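Local coordinates for beta-ketoacyl-[acyl-carrier-protein] synthase FabY (Pseudomonas aeruginosa, PDB 4CW4) that condenses acetyl-CoA with malonyl-ACP into acetoacetyl-ACP, the primer that starts fatty acid synthesis, and accepts butyryl- and hexanoyl-CoA but not longer acyl-CoAs, at residues A[459-471]-A[511-523]. Sequence-based numbering, arbitrary orientation.
Sequences SAFGIDGWPVTAV and DVHQQRLSISNRD
W466 and L517 meet as partners in a short parallel pairing of strands 466-469 and 517-519, whose axes diverge by 36°. Three backbone bonds define the register: W466 N to R516 O (2.9 Å), S518 N to W466 O (2.8 Å) and V468 N to S518 O (3.0 Å). W466, V468, L517 and I519 share one face, P467 and S518 the other. With CG anti to the backbone N (chi1 -152°), the W466 indole extends off from strand 517-519, and L517 CD2 meets the ring at its edge, near its plane and 4.0 Å from CE3. I463 CD1 lies above one face of the W466 ring, offset toward the rim. Further along, V468 CB packs against I519 CG1 at 3.9 Å, and beyond it a water joins V468 O to S520 N.

R516 buries more surface against residues 459-471 than any other residue of 511-523. Its CG, beside the backbone N (chi1 -75°), rests on I463 O at 3.5 Å; bends at chi2 and chi3 then carry CD to S459 CB (3.6 Å), which lies over one face of the guanidinium. The charged end is held by a salt bridge from NH2 to D455 of helix 444-461. At the exposed corner, a second water accepts from G465 N and lies close to both D464 OD1 and Q515 O.

Strand 466-469 also pairs with strand 434-437, where W466 NE1 donates a hydrogen bond to S434 OG, while the side chain of V418 in helix 409-425 touches that of W466. Within the chain, strand 517-519 pairs with 466-469 alone and extends the parallel group 434-437, 466-469 at its edge in this part of the thiolase-like fold, with helix 444-461 packed against R516 and residues 511-513.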
ATOM      1  N   SER A 459      34.724  -2.746  -1.548  1.00 15.46           N
ATOM      2  CA  SER A 459      35.901  -3.574  -1.699  1.00 16.84           C
ATOM      3  C   SER A 459      35.764  -4.432  -2.954  1.00 16.61           C
ATOM      4  O   SER A 459      36.700  -4.542  -3.748  1.00 17.58           O
ATOM      5  CB  SER A 459      36.096  -4.433  -0.454  1.00 18.28           C
ATOM      6  OG  SER A 459      37.241  -5.234  -0.598  1.00 20.72           O
ATOM      7  N   ALA A 460      34.587  -5.015  -3.143  1.00 15.33           N
ATOM      8  CA  ALA A 460      34.339  -5.849  -4.310  1.00 15.46           C
ATOM      9  C   ALA A 460      34.573  -5.095  -5.618  1.00 15.36           C
ATOM     10  O   ALA A 460      35.088  -5.665  -6.574  1.00 16.47           O
ATOM     11  CB  ALA A 460      32.930  -6.427  -4.275  1.00 15.80           C
ATOM     12  N   PHE A 461      34.215  -3.813  -5.664  1.00 15.18           N
ATOM     13  CA  PHE A 461      34.315  -3.044  -6.907  1.00 14.94           C
ATOM     14  C   PHE A 461      35.562  -2.149  -6.941  1.00 15.22           C
ATOM     15  O   PHE A 461      35.732  -1.345  -7.853  1.00 16.09           O
ATOM     16  CB  PHE A 461      33.026  -2.241  -7.135  1.00 14.66           C
ATOM     17  CG  PHE A 461      31.864  -3.102  -7.531  1.00 15.52           C
ATOM     18  CD1 PHE A 461      31.634  -3.406  -8.863  1.00 16.60           C
ATOM     19  CD2 PHE A 461      31.017  -3.638  -6.572  1.00 16.00           C
ATOM     20  CE1 PHE A 461      30.568  -4.216  -9.229  1.00 17.67           C
ATOM     21  CE2 PHE A 461      29.958  -4.465  -6.940  1.00 17.01           C
ATOM     22  CZ  PHE A 461      29.741  -4.746  -8.269  1.00 17.35           C
ATOM     23  N   GLY A 462      36.434  -2.292  -5.951  1.00 15.07           N
ATOM     24  CA  GLY A 462      37.691  -1.559  -5.947  1.00 16.23           C
ATOM     25  C   GLY A 462      37.517  -0.070  -5.747  1.00 16.10           C
ATOM     26  O   GLY A 462      38.289   0.716  -6.285  1.00 16.39           O
ATOM     27  N   ILE A 463      36.519   0.316  -4.951  1.00 15.04           N
ATOM     28  CA  ILE A 463      36.269   1.709  -4.626  1.00 14.60           C
ATOM     29  C   ILE A 463      36.945   2.020  -3.303  1.00 15.74           C
ATOM     30  O   ILE A 463      36.898   1.215  -2.374  1.00 16.28           O
ATOM     31  CB  ILE A 463      34.757   1.970  -4.453  1.00 14.71           C
ATOM     32  CG1 ILE A 463      33.990   1.414  -5.661  1.00 14.05           C
ATOM     33  CG2 ILE A 463      34.500   3.451  -4.279  1.00 15.45           C
ATOM     34  CD1 ILE A 463      32.459   1.516  -5.543  1.00 14.61           C
ATOM     35  N   ASP A 464      37.566   3.187  -3.214  1.00 17.23           N
ATOM     36  CA  ASP A 464      38.114   3.657  -1.948  1.00 18.00           C
ATOM     37  C   ASP A 464      37.606   5.075  -1.718  1.00 16.08           C
ATOM     38  O   ASP A 464      37.234   5.753  -2.666  1.00 16.23           O
ATOM     39  CB  ASP A 464      39.642   3.608  -1.969  1.00 22.41           C
ATOM     40  CG  ASP A 464      40.248   3.717  -0.577  1.00 26.89           C
ATOM     41  OD1 ASP A 464      39.532   3.472   0.429  1.00 27.65           O
ATOM     42  OD2 ASP A 464      41.444   4.050  -0.490  1.00 29.56           O
ATOM     43  N   GLY A 465      37.560   5.507  -0.463  1.00 15.37           N
ATOM     44  CA  GLY A 465      37.092   6.844  -0.129  1.00 14.78           C
ATOM     45  C   GLY A 465      35.708   7.156  -0.681  1.00 14.50           C
ATOM     46  O   GLY A 465      35.446   8.265  -1.154  1.00 15.48           O
ATOM     47  N   TRP A 466      34.818   6.172  -0.637  1.00 12.86           N
ATOM     48  CA  TRP A 466      33.494   6.298  -1.258  1.00 12.83           C
ATOM     49  C   TRP A 466      32.700   7.329  -0.481  1.00 12.58           C
ATOM     50  O   TRP A 466      32.402   7.113   0.691  1.00 13.37           O
ATOM     51  CB  TRP A 466      32.752   4.976  -1.212  1.00 12.50           C
ATOM     52  CG  TRP A 466      31.731   4.715  -2.297  1.00 12.28           C
ATOM     53  CD1 TRP A 466      31.489   5.447  -3.412  1.00 12.29           C
ATOM     54  CD2 TRP A 466      30.843   3.599  -2.342  1.00 12.17           C
ATOM     55  NE1 TRP A 466      30.491   4.857  -4.160  1.00 12.20           N
ATOM     56  CE2 TRP A 466      30.084   3.712  -3.523  1.00 12.65           C
ATOM     57  CE3 TRP A 466      30.625   2.513  -1.494  1.00 12.53           C
ATOM     58  CZ2 TRP A 466      29.116   2.768  -3.885  1.00 13.36           C
ATOM     59  CZ3 TRP A 466      29.664   1.580  -1.845  1.00 12.68           C
ATOM     60  CH2 TRP A 466      28.927   1.709  -3.042  1.00 12.76           C
ATOM     61  N   PRO A 467      32.356   8.450  -1.116  1.00 12.18           N
ATOM     62  CA  PRO A 467      31.692   9.488  -0.324  1.00 11.97           C
ATOM     63  C   PRO A 467      30.275   9.094   0.061  1.00 11.41           C
ATOM     64  O   PRO A 467      29.486   8.606  -0.772  1.00 11.61           O
ATOM     65  CB  PRO A 467      31.702  10.714  -1.248  1.00 13.12           C
ATOM     66  CG  PRO A 467      32.772  10.409  -2.262  1.00 12.28           C
ATOM     67  CD  PRO A 467      32.723   8.934  -2.459  1.00 12.43           C
ATOM     68  N   VAL A 468      29.972   9.330   1.336  1.00 10.99           N
ATOM     69  CA  VAL A 468      28.683   8.998   1.931  1.00 11.02           C
ATOM     70  C   VAL A 468      28.039  10.239   2.549  1.00 10.91           C
ATOM     71  O   VAL A 468      28.689  11.008   3.260  1.00 12.11           O
ATOM     72  CB  VAL A 468      28.849   7.907   3.030  1.00 12.13           C
ATOM     73  CG1 VAL A 468      27.536   7.630   3.757  1.00 12.86           C
ATOM     74  CG2 VAL A 468      29.418   6.626   2.452  1.00 12.85           C
ATOM     75  N   THR A 469      26.749  10.421   2.288  1.00 10.04           N
ATOM     76  CA  THR A 469      25.967  11.486   2.889  1.00 10.26           C
ATOM     77  C   THR A 469      24.672  10.879   3.448  1.00  9.81           C
ATOM     78  O   THR A 469      24.297   9.773   3.071  1.00 10.78           O
ATOM     79  CB  THR A 469      25.711  12.614   1.868  1.00 11.85           C
ATOM     80  OG1 THR A 469      25.091  13.746   2.508  1.00 11.88           O
ATOM     81  CG2 THR A 469      24.862  12.141   0.695  1.00 11.60           C
ATOM     82  N   ALA A 470      24.029  11.585   4.381  1.00 10.12           N
ATOM     83  CA  ALA A 470      22.869  11.051   5.102  1.00 10.06           C
ATOM     84  C   ALA A 470      21.818  12.134   5.356  1.00  9.73           C
ATOM     85  O   ALA A 470      21.915  12.913   6.288  1.00  9.88           O
ATOM     86  CB  ALA A 470      23.317  10.411   6.407  1.00 10.50           C
ATOM     87  N   VAL A 471      20.826  12.185   4.475  1.00  8.94           N
ATOM     88  CA  VAL A 471      19.869  13.280   4.483  1.00  8.51           C
ATOM     89  C   VAL A 471      19.041  13.304   5.777  1.00  8.72           C
ATOM     90  O   VAL A 471      18.565  14.362   6.184  1.00  8.92           O
ATOM     91  CB  VAL A 471      18.939  13.216   3.251  1.00  9.64           C
ATOM     92  CG1 VAL A 471      17.879  12.118   3.431  1.00 10.66           C
ATOM     93  CG2 VAL A 471      18.306  14.576   2.969  1.00  9.28           C
ATOM     94  N   ASP A 511      32.366   1.895  16.078  1.00 12.76           N
ATOM     95  CA  ASP A 511      32.024   0.587  15.515  1.00 12.90           C
ATOM     96  C   ASP A 511      31.616   0.644  14.045  1.00 12.54           C
ATOM     97  O   ASP A 511      31.266  -0.371  13.459  1.00 14.29           O
ATOM     98  CB  ASP A 511      30.971  -0.145  16.363  1.00 13.36           C
ATOM     99  CG  ASP A 511      29.664   0.625  16.514  1.00 13.18           C
ATOM    100  OD1 ASP A 511      29.467   1.639  15.802  1.00 13.82           O
ATOM    101  OD2 ASP A 511      28.819   0.177  17.344  1.00 13.90           O
ATOM    102  N   VAL A 512      31.653   1.830  13.439  1.00 11.58           N
ATOM    103  CA  VAL A 512      31.299   1.956  12.038  1.00 12.09           C
ATOM    104  C   VAL A 512      32.452   1.449  11.163  1.00 12.42           C
ATOM    105  O   VAL A 512      33.620   1.722  11.435  1.00 13.33           O
ATOM    106  CB  VAL A 512      30.963   3.407  11.711  1.00 11.72           C
ATOM    107  CG1 VAL A 512      30.857   3.627  10.205  1.00 12.46           C
ATOM    108  CG2 VAL A 512      29.654   3.812  12.416  1.00 12.14           C
ATOM    109  N   HIS A 513      32.112   0.722  10.105  1.00 12.49           N
ATOM    110  CA  HIS A 513      33.109   0.184   9.175  1.00 12.83           C
ATOM    111  C   HIS A 513      33.446   1.257   8.132  1.00 14.94           C
ATOM    112  O   HIS A 513      32.595   1.613   7.321  1.00 17.69           O
ATOM    113  CB  HIS A 513      32.555  -1.052   8.471  1.00 13.60           C
ATOM    114  CG  HIS A 513      32.247  -2.193   9.386  1.00 14.57           C
ATOM    115  ND1 HIS A 513      32.414  -3.510   9.004  1.00 15.96           N
ATOM    116  CD2 HIS A 513      31.755  -2.230  10.646  1.00 15.32           C
ATOM    117  CE1 HIS A 513      32.042  -4.303   9.989  1.00 15.98           C
ATOM    118  NE2 HIS A 513      31.636  -3.556  10.996  1.00 16.35           N
ATOM    119  N   GLN A 514      34.682   1.757   8.147  1.00 14.27           N
ATOM    120  CA  GLN A 514      35.052   2.930   7.370  1.00 16.20           C
ATOM    121  C   GLN A 514      36.179   2.751   6.376  1.00 16.31           C
ATOM    122  O   GLN A 514      36.528   3.717   5.716  1.00 17.12           O
ATOM    123  CB  GLN A 514      35.574   4.025   8.327  1.00 18.30           C
ATOM    124  CG  GLN A 514      34.582   4.576   9.241  1.00 19.43           C
ATOM    125  CD  GLN A 514      35.041   5.848   9.883  1.00 19.69           C
ATOM    126  OE1 GLN A 514      35.506   5.855  11.030  1.00 20.90           O
ATOM    127  NE2 GLN A 514      34.864   6.948   9.173  1.00 19.36           N
ATOM    128  N   GLN A 515      36.785   1.569   6.287  1.00 15.20           N
ATOM    129  CA  GLN A 515      38.053   1.474   5.561  1.00 16.26           C
ATOM    130  C   GLN A 515      37.959   2.074   4.158  1.00 15.46           C
ATOM    131  O   GLN A 515      38.861   2.788   3.743  1.00 17.13           O
ATOM    132  CB  GLN A 515      38.613   0.040   5.497  1.00 18.74           C
ATOM    133  CG  GLN A 515      40.022   0.008   4.850  1.00 21.55           C
ATOM    134  CD  GLN A 515      40.646  -1.378   4.721  1.00 24.90           C
ATOM    135  OE1 GLN A 515      40.139  -2.383   5.235  1.00 24.89           O
ATOM    136  NE2 GLN A 515      41.767  -1.432   4.020  1.00 27.76           N
ATOM    137  N   ARG A 516      36.869   1.790   3.444  1.00 14.38           N
ATOM    138  CA  ARG A 516      36.689   2.260   2.068  1.00 14.25           C
ATOM    139  C   ARG A 516      35.646   3.366   1.899  1.00 13.25           C
ATOM    140  O   ARG A 516      35.276   3.678   0.775  1.00 14.45           O
ATOM    141  CB  ARG A 516      36.347   1.069   1.164  1.00 16.89           C
ATOM    142  CG  ARG A 516      37.576   0.209   0.875  1.00 20.87           C
ATOM    143  CD  ARG A 516      37.276  -1.265   0.790  1.00 24.73           C
ATOM    144  NE  ARG A 516      36.974  -1.826   2.110  1.00 27.15           N
ATOM    145  CZ  ARG A 516      37.626  -2.831   2.700  1.00 26.27           C
ATOM    146  NH1 ARG A 516      38.670  -3.414   2.123  1.00 26.23           N
ATOM    147  NH2 ARG A 516      37.222  -3.253   3.889  1.00 25.95           N
ATOM    148  N   LEU A 517      35.215   3.975   3.001  1.00 12.45           N
ATOM    149  CA  LEU A 517      34.176   5.002   2.973  1.00 12.31           C
ATOM    150  C   LEU A 517      34.716   6.335   3.453  1.00 13.45           C
ATOM    151  O   LEU A 517      35.598   6.389   4.326  1.00 15.40           O
ATOM    152  CB  LEU A 517      32.982   4.620   3.866  1.00 12.95           C
ATOM    153  CG  LEU A 517      32.353   3.239   3.679  1.00 12.32           C
ATOM    154  CD1 LEU A 517      31.187   3.021   4.625  1.00 12.43           C
ATOM    155  CD2 LEU A 517      31.908   3.011   2.248  1.00 12.70           C
ATOM    156  N   SER A 518      34.163   7.405   2.894  1.00 13.03           N
ATOM    157  CA  SER A 518      34.473   8.755   3.343  1.00 13.63           C
ATOM    158  C   SER A 518      33.206   9.407   3.885  1.00 12.75           C
ATOM    159  O   SER A 518      32.343   9.874   3.122  1.00 13.39           O
ATOM    160  CB  SER A 518      35.052   9.600   2.213  1.00 15.32           C
ATOM    161  OG  SER A 518      35.216  10.955   2.613  1.00 17.63           O
ATOM    162  N   ILE A 519      33.094   9.390   5.209  1.00 12.86           N
ATOM    163  CA  ILE A 519      31.931   9.905   5.924  1.00 13.68           C
ATOM    164  C   ILE A 519      32.365  11.140   6.707  1.00 14.33           C
ATOM    165  O   ILE A 519      33.173  11.042   7.642  1.00 16.32           O
ATOM    166  CB  ILE A 519      31.368   8.874   6.930  1.00 13.77           C
ATOM    167  CG1 ILE A 519      31.032   7.543   6.239  1.00 14.24           C
ATOM    168  CG2 ILE A 519      30.110   9.423   7.573  1.00 14.95           C
ATOM    169  CD1 ILE A 519      30.812   6.398   7.180  1.00 16.05           C
ATOM    170  N   SER A 520      31.871  12.309   6.315  1.00 14.62           N
ATOM    171  CA  SER A 520      32.332  13.549   6.907  1.00 15.54           C
ATOM    172  C   SER A 520      31.208  14.314   7.587  1.00 14.12           C
ATOM    173  O   SER A 520      30.053  14.258   7.141  1.00 13.43           O
ATOM    174  CB  SER A 520      32.941  14.433   5.830  1.00 18.48           C
ATOM    175  OG  SER A 520      33.379  15.653   6.387  1.00 20.58           O
ATOM    176  N   ASN A 521      31.574  15.056   8.637  1.00 15.57           N
ATOM    177  CA  ASN A 521      30.615  15.910   9.332  1.00 15.63           C
ATOM    178  C   ASN A 521      30.606  17.332   8.792  1.00 16.60           C
ATOM    179  O   ASN A 521      29.915  18.201   9.333  1.00 17.44           O
ATOM    180  CB  ASN A 521      30.794  15.869  10.862  1.00 17.35           C
ATOM    181  CG  ASN A 521      32.041  16.562  11.347  1.00 20.45           C
ATOM    182  OD1 ASN A 521      32.925  16.930  10.579  1.00 21.50           O
ATOM    183  ND2 ASN A 521      32.121  16.727  12.661  1.00 22.23           N
ATOM    184  N   ARG A 522      31.347  17.532   7.698  1.00 16.23           N
ATOM    185  CA  ARG A 522      31.444  18.812   6.989  1.00 17.01           C
ATOM    186  C   ARG A 522      30.989  18.645   5.551  1.00 15.58           C
ATOM    187  O   ARG A 522      31.157  17.573   4.968  1.00 15.10           O
ATOM    188  CB  ARG A 522      32.906  19.348   6.951  1.00 20.52           C
ATOM    189  CG  ARG A 522      33.679  19.253   8.255  1.00 25.47           C
ATOM    190  CD  ARG A 522      33.323  20.376   9.209  1.00 30.39           C
ATOM    191  NE  ARG A 522      34.248  20.438  10.345  1.00 33.69           N
ATOM    192  CZ  ARG A 522      33.890  20.624  11.619  1.00 36.06           C
ATOM    193  NH1 ARG A 522      32.614  20.781  11.960  1.00 36.25           N
ATOM    194  NH2 ARG A 522      34.824  20.657  12.564  1.00 36.88           N
ATOM    195  N   ASP A 523      30.421  19.709   4.983  1.00 14.70           N
ATOM    196  CA  ASP A 523      30.134  19.739   3.543  1.00 14.76           C
ATOM    197  C   ASP A 523      31.445  19.614   2.771  1.00 15.48           C
ATOM    198  O   ASP A 523      32.462  20.209   3.153  1.00 17.14           O
ATOM    199  CB  ASP A 523      29.421  21.036   3.129  1.00 14.63           C
ATOM    200  CG  ASP A 523      28.062  21.199   3.785  1.00 14.81           C
ATOM    201  OD1 ASP A 523      27.479  20.185   4.230  1.00 14.88           O
ATOM    202  OD2 ASP A 523      27.558  22.340   3.836  1.00 15.66           O
TER
HETATM  203  O   HOH W   1      38.845   5.106   2.188  1.00 30.57           O
HETATM  204  O   HOH W   2      41.263   0.957   1.716  1.00 43.57           O
HETATM  205  O   HOH W   3      30.552  12.883   3.790  1.00 16.64           O